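Local coordinates for ZmpA Glycopeptidase (Clostridium perfringens, PDB 6XSX), which is thought to cleave glycosylated proteins as an M60-family metallopeptidase, this chain being the catalytic module of a much longer multidomain protein, at residues V352-T364 and S428-L440. Numbering follows the deposited sequence.
Sequences VAPLWQLQLYDKT and SNKLWYANDKMYL. With EDO (1,2-ethanediol), chain G; EDO (1,2-ethanediol), chain E.
Gln357 reaches from helix 347-361 to the backbone carbonyls of Trp432 and Ala434, an example of how a helix can hold an irregular segment by one amide. The Gln357 chain runs extended beyond CG, and its amide nitrogen spends both hydrogens: NE2 reaches Trp432 O at 2.8 Å from above the carbonyl plane, and Ala434 O, also at 2.8 Å, in the carbonyl plane on a lone pair. With OE1 bonded to His409, the amide is held at both ends and its rotation is fixed. Gln357 CB rests on Ala434 CB at 3.7 Å, at the pair whose CA atoms are nearest across the two segments.

One residue back, the indole of Trp356 has CG anti to the backbone N (chi1 180°), and this carries NE1 to Asp436 OD1, 3.1 Å away in the ring plane, in a nearly straight bond (170°). The other carboxylate oxygen, OD2, is bonded to Ser314, Thr317 and Trp322, tying residues 428-440 to the helical part of the M60 peptidase module. At the turn that leads into the following helix, Asn435 OD1 accepts from Lys437 N, and a weak N-H...S bond from Asn435 N to Met438 SD closes a capping box.

Apolar contacts accompany these bonds. Leu360 divides its branches, CD1 against the Asn435 backbone and CD2 at the edge of the Tyr439 ring, 3.7 Å from CD1 of that ring, while Met438 CE packs against the CB and backbone carbonyl of Leu360. Leu431 CD2 sits over the centre of the Tyr361 ring, a CH-pi contact 3.6 Å from the centroid. One water links Tyr361 OH to Asn429 OD1, and Asn429 ND2 is bonded to Ile520 O, in the loop between two strands of the C-terminal beta-sheet.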
loop_
_atom_site.group_PDB
_atom_site.type_symbol
_atom_site.label_atom_id
_atom_site.label_comp_id
_atom_site.label_asym_id
_atom_site.label_seq_id
_atom_site.Cartn_x
_atom_site.Cartn_y
_atom_site.Cartn_z
ATOM N N VAL A 352 8.211 -1.011 -12.790
ATOM C CA VAL A 352 7.057 -0.177 -12.469
ATOM C C VAL A 352 7.271 1.250 -12.985
ATOM O O VAL A 352 6.297 1.975 -13.190
ATOM C CB VAL A 352 6.698 -0.207 -10.965
ATOM C CG1 VAL A 352 7.552 0.744 -10.139
ATOM C CG2 VAL A 352 5.218 0.086 -10.739
ATOM N N ALA A 353 8.546 1.611 -13.229
ATOM C CA ALA A 353 8.956 2.969 -13.578
ATOM C C ALA A 353 8.046 3.607 -14.635
ATOM O O ALA A 353 7.571 4.725 -14.428
ATOM C CB ALA A 353 10.411 3.009 -13.993
ATOM N N PRO A 354 7.781 2.961 -15.797
ATOM C CA PRO A 354 6.960 3.580 -16.841
ATOM C C PRO A 354 5.547 3.969 -16.400
ATOM O O PRO A 354 4.974 4.936 -16.908
ATOM C CB PRO A 354 6.897 2.502 -17.943
ATOM C CG PRO A 354 7.249 1.208 -17.225
ATOM C CD PRO A 354 8.272 1.629 -16.193
ATOM N N LEU A 355 4.996 3.182 -15.469
ATOM C CA LEU A 355 3.650 3.386 -14.955
ATOM C C LEU A 355 3.671 4.523 -13.937
ATOM O O LEU A 355 2.769 5.356 -13.913
ATOM C CB LEU A 355 3.143 2.085 -14.318
ATOM C CG LEU A 355 2.908 0.929 -15.298
ATOM C CD1 LEU A 355 2.634 -0.374 -14.557
ATOM C CD2 LEU A 355 1.774 1.235 -16.258
ATOM N N TRP A 356 4.708 4.541 -13.096
ATOM C CA TRP A 356 4.880 5.602 -12.118
ATOM C C TRP A 356 4.999 6.960 -12.819
ATOM O O TRP A 356 4.409 7.950 -12.378
ATOM C CB TRP A 356 6.080 5.304 -11.210
ATOM C CG TRP A 356 6.321 6.364 -10.178
ATOM C CD1 TRP A 356 7.456 7.102 -10.005
ATOM C CD2 TRP A 356 5.384 6.832 -9.191
ATOM N NE1 TRP A 356 7.303 7.969 -8.956
ATOM C CE2 TRP A 356 6.037 7.841 -8.450
ATOM C CE3 TRP A 356 4.065 6.497 -8.853
ATOM C CZ2 TRP A 356 5.412 8.515 -7.399
ATOM C CZ3 TRP A 356 3.445 7.169 -7.815
ATOM C CH2 TRP A 356 4.113 8.164 -7.098
ATOM N N GLN A 357 5.764 6.996 -13.917
ATOM C CA GLN A 357 5.959 8.206 -14.705
ATOM C C GLN A 357 4.626 8.749 -15.218
ATOM O O GLN A 357 4.399 9.957 -15.175
ATOM C CB GLN A 357 6.890 7.944 -15.889
ATOM C CG GLN A 357 8.333 7.701 -15.485
ATOM C CD GLN A 357 9.241 7.590 -16.682
ATOM O OE1 GLN A 357 8.947 6.879 -17.639
ATOM N NE2 GLN A 357 10.363 8.296 -16.629
ATOM N N LEU A 358 3.767 7.859 -15.735
ATOM C CA LEU A 358 2.454 8.262 -16.222
ATOM C C LEU A 358 1.618 8.833 -15.078
ATOM O O LEU A 358 0.820 9.735 -15.307
ATOM C CB LEU A 358 1.742 7.081 -16.895
ATOM C CG LEU A 358 2.421 6.527 -18.152
ATOM C CD1 LEU A 358 1.709 5.280 -18.673
ATOM C CD2 LEU A 358 2.526 7.582 -19.249
ATOM N N GLN A 359 1.826 8.319 -13.855
ATOM C CA GLN A 359 1.092 8.760 -12.676
ATOM C C GLN A 359 1.637 10.101 -12.178
ATOM O O GLN A 359 0.886 10.933 -11.676
ATOM C CB GLN A 359 1.147 7.703 -11.571
ATOM C CG GLN A 359 0.460 8.113 -10.273
ATOM C CD GLN A 359 -1.043 8.250 -10.392
ATOM O OE1 GLN A 359 -1.665 7.761 -11.330
ATOM N NE2 GLN A 359 -1.641 8.939 -9.442
ATOM N N LEU A 360 2.946 10.313 -12.326
ATOM C CA LEU A 360 3.527 11.613 -12.015
ATOM C C LEU A 360 2.945 12.656 -12.975
ATOM O O LEU A 360 2.635 13.774 -12.571
ATOM C CB LEU A 360 5.054 11.529 -12.148
ATOM C CG LEU A 360 5.796 10.784 -11.033
ATOM C CD1 LEU A 360 7.236 10.501 -11.454
ATOM C CD2 LEU A 360 5.804 11.600 -9.747
ATOM N N TYR A 361 2.782 12.271 -14.249
ATOM C CA TYR A 361 2.320 13.173 -15.293
ATOM C C TYR A 361 0.860 13.549 -15.063
ATOM O O TYR A 361 0.495 14.709 -15.232
ATOM C CB TYR A 361 2.533 12.565 -16.682
ATOM C CG TYR A 361 1.902 13.347 -17.809
ATOM C CD1 TYR A 361 2.383 14.600 -18.169
ATOM C CD2 TYR A 361 0.813 12.848 -18.505
ATOM C CE1 TYR A 361 1.810 15.330 -19.199
ATOM C CE2 TYR A 361 0.224 13.562 -19.536
ATOM C CZ TYR A 361 0.727 14.806 -19.887
ATOM O OH TYR A 361 0.149 15.528 -20.888
ATOM N N ASP A 362 0.043 12.559 -14.672
ATOM C CA ASP A 362 -1.385 12.759 -14.474
ATOM C C ASP A 362 -1.879 11.813 -13.381
ATOM O O ASP A 362 -2.038 10.604 -13.599
ATOM C CB ASP A 362 -2.145 12.558 -15.790
ATOM C CG ASP A 362 -3.632 12.888 -15.746
ATOM O OD1 ASP A 362 -4.236 12.826 -14.655
ATOM O OD2 ASP A 362 -4.175 13.189 -16.816
ATOM N N LYS A 363 -2.159 12.407 -12.217
ATOM C CA LYS A 363 -2.527 11.709 -10.998
ATOM C C LYS A 363 -3.837 10.929 -11.143
ATOM O O LYS A 363 -4.137 10.107 -10.280
ATOM C CB LYS A 363 -2.609 12.715 -9.848
ATOM C CG LYS A 363 -3.754 13.711 -9.955
ATOM C CD LYS A 363 -3.667 14.771 -8.882
ATOM C CE LYS A 363 -5.010 15.396 -8.591
ATOM N NZ LYS A 363 -4.950 16.255 -7.386
ATOM N N THR A 364 -4.600 11.158 -12.222
ATOM C CA THR A 364 -5.826 10.397 -12.461
ATOM C C THR A 364 -5.541 9.058 -13.147
ATOM O O THR A 364 -6.463 8.277 -13.376
ATOM C CB THR A 364 -6.878 11.162 -13.284
ATOM O OG1 THR A 364 -6.429 11.328 -14.632
ATOM C CG2 THR A 364 -7.285 12.491 -12.675
ATOM N N SER A 428 2.817 14.520 -27.212
ATOM C CA SER A 428 3.703 15.534 -27.747
ATOM C C SER A 428 4.750 15.901 -26.702
ATOM O O SER A 428 5.540 16.810 -26.928
ATOM C CB SER A 428 2.934 16.745 -28.212
ATOM O OG SER A 428 2.140 17.269 -27.158
ATOM N N ASN A 429 4.712 15.220 -25.551
ATOM C CA ASN A 429 5.700 15.387 -24.497
ATOM C C ASN A 429 6.500 14.093 -24.382
ATOM O O ASN A 429 5.948 13.001 -24.539
ATOM C CB ASN A 429 5.065 15.614 -23.122
ATOM C CG ASN A 429 4.115 16.792 -23.060
ATOM O OD1 ASN A 429 2.948 16.680 -23.442
ATOM N ND2 ASN A 429 4.606 17.921 -22.567
ATOM N N LYS A 430 7.792 14.225 -24.063
ATOM C CA LYS A 430 8.633 13.070 -23.794
ATOM C C LYS A 430 8.361 12.575 -22.373
ATOM O O LYS A 430 9.124 12.843 -21.445
ATOM C CB LYS A 430 10.100 13.407 -24.088
ATOM C CG LYS A 430 10.353 13.903 -25.509
ATOM C CD LYS A 430 11.834 13.932 -25.881
ATOM C CE LYS A 430 12.086 14.376 -27.308
ATOM N NZ LYS A 430 13.533 14.584 -27.554
ATOM N N LEU A 431 7.253 11.847 -22.220
ATOM C CA LEU A 431 6.738 11.471 -20.914
ATOM C C LEU A 431 7.762 10.617 -20.168
ATOM O O LEU A 431 7.735 10.571 -18.942
ATOM C CB LEU A 431 5.410 10.729 -21.088
ATOM C CG LEU A 431 4.276 11.506 -21.764
ATOM C CD1 LEU A 431 3.063 10.605 -21.921
ATOM C CD2 LEU A 431 3.902 12.759 -20.978
ATOM N N TRP A 432 8.679 9.972 -20.904
ATOM C CA TRP A 432 9.672 9.103 -20.283
ATOM C C TRP A 432 10.742 9.898 -19.536
ATOM O O TRP A 432 11.622 9.300 -18.921
ATOM C CB TRP A 432 10.306 8.142 -21.296
ATOM C CG TRP A 432 10.684 8.813 -22.583
ATOM C CD1 TRP A 432 11.896 9.347 -22.907
ATOM C CD2 TRP A 432 9.824 9.053 -23.712
ATOM N NE1 TRP A 432 11.860 9.890 -24.164
ATOM C CE2 TRP A 432 10.602 9.725 -24.685
ATOM C CE3 TRP A 432 8.481 8.766 -23.999
ATOM C CZ2 TRP A 432 10.079 10.110 -25.922
ATOM C CZ3 TRP A 432 7.961 9.157 -25.216
ATOM C CH2 TRP A 432 8.751 9.816 -26.164
ATOM N N TYR A 433 10.674 11.234 -19.576
ATOM C CA TYR A 433 11.590 12.042 -18.779
ATOM C C TYR A 433 10.997 12.349 -17.399
ATOM O O TYR A 433 11.665 12.973 -16.576
ATOM C CB TYR A 433 11.985 13.338 -19.498
ATOM C CG TYR A 433 12.888 13.204 -20.705
ATOM C CD1 TYR A 433 13.709 12.099 -20.881
ATOM C CD2 TYR A 433 12.957 14.211 -21.658
ATOM C CE1 TYR A 433 14.533 11.972 -21.989
ATOM C CE2 TYR A 433 13.779 14.103 -22.772
ATOM C CZ TYR A 433 14.573 12.980 -22.937
ATOM O OH TYR A 433 15.389 12.857 -24.025
ATOM N N ALA A 434 9.749 11.919 -17.135
ATOM C CA ALA A 434 9.133 12.173 -15.839
ATOM C C ALA A 434 10.003 11.589 -14.729
ATOM O O ALA A 434 10.568 10.506 -14.889
ATOM C CB ALA A 434 7.735 11.595 -15.768
ATOM N N ASN A 435 10.093 12.325 -13.616
ATOM C CA ASN A 435 10.823 11.891 -12.431
ATOM C C ASN A 435 10.293 12.641 -11.209
ATOM O O ASN A 435 9.512 13.580 -11.343
ATOM C CB ASN A 435 12.341 11.999 -12.625
ATOM C CG ASN A 435 12.830 13.428 -12.675
ATOM O OD1 ASN A 435 12.954 14.069 -11.637
ATOM N ND2 ASN A 435 13.101 13.942 -13.869
ATOM N N ASP A 436 10.731 12.209 -10.020
ATOM C CA ASP A 436 10.230 12.678 -8.740
ATOM C C ASP A 436 10.378 14.187 -8.554
ATOM O O ASP A 436 9.640 14.757 -7.750
ATOM C CB ASP A 436 10.820 11.883 -7.565
ATOM C CG ASP A 436 10.402 10.421 -7.548
ATOM O OD1 ASP A 436 9.402 10.086 -8.188
ATOM O OD2 ASP A 436 11.096 9.626 -6.916
ATOM N N LYS A 437 11.302 14.842 -9.276
ATOM C CA LYS A 437 11.443 16.290 -9.134
ATOM C C LYS A 437 10.123 17.005 -9.430
ATOM O O LYS A 437 9.872 18.085 -8.897
ATOM C CB LYS A 437 12.591 16.853 -9.978
ATOM C CG LYS A 437 13.974 16.392 -9.542
ATOM C CD LYS A 437 15.080 17.350 -9.938
ATOM C CE LYS A 437 14.933 18.714 -9.302
ATOM N NZ LYS A 437 15.983 19.642 -9.785
ATOM N N MET A 438 9.267 16.369 -10.237
ATOM C CA MET A 438 7.995 16.950 -10.653
ATOM C C MET A 438 7.113 17.278 -9.442
ATOM O O MET A 438 6.341 18.226 -9.509
ATOM C CB MET A 438 7.236 16.028 -11.616
ATOM C CG MET A 438 7.852 15.961 -13.017
ATOM S SD MET A 438 7.176 14.572 -13.975
ATOM C CE MET A 438 5.474 15.114 -14.150
ATOM N N TYR A 439 7.232 16.513 -8.340
ATOM C CA TYR A 439 6.551 16.885 -7.105
ATOM C C TYR A 439 7.508 17.493 -6.077
ATOM O O TYR A 439 7.102 18.377 -5.319
ATOM C CB TYR A 439 5.676 15.760 -6.539
ATOM C CG TYR A 439 6.410 14.578 -5.951
ATOM C CD1 TYR A 439 6.662 13.451 -6.717
ATOM C CD2 TYR A 439 6.846 14.576 -4.635
ATOM C CE1 TYR A 439 7.326 12.351 -6.197
ATOM C CE2 TYR A 439 7.512 13.484 -4.094
ATOM C CZ TYR A 439 7.750 12.364 -4.879
ATOM O OH TYR A 439 8.389 11.266 -4.367
ATOM N N LEU A 440 8.762 17.014 -6.039
ATOM C CA LEU A 440 9.722 17.456 -5.032
ATOM C C LEU A 440 10.059 18.945 -5.167
ATOM O O LEU A 440 10.350 19.600 -4.164
ATOM C CB LEU A 440 10.988 16.594 -5.109
ATOM C CG LEU A 440 10.841 15.164 -4.583
ATOM C CD1 LEU A 440 12.058 14.331 -4.956
ATOM C CD2 LEU A 440 10.613 15.145 -3.074
HETATM C C1 EDO G . -5.155 9.727 -17.283
HETATM O O1 EDO G . -6.428 9.530 -16.691
HETATM C C2 EDO G . -5.238 10.457 -18.574
HETATM O O2 EDO G . -6.210 11.481 -18.547
HETATM C C1 EDO E . 18.133 19.494 -13.061
HETATM O O1 EDO E . 16.959 19.187 -12.326
HETATM C C2 EDO E . 19.227 20.089 -12.254
HETATM O O2 EDO E . 18.784 20.617 -11.033
HETATM O O HOH W 1 1.072 17.749 -21.751
#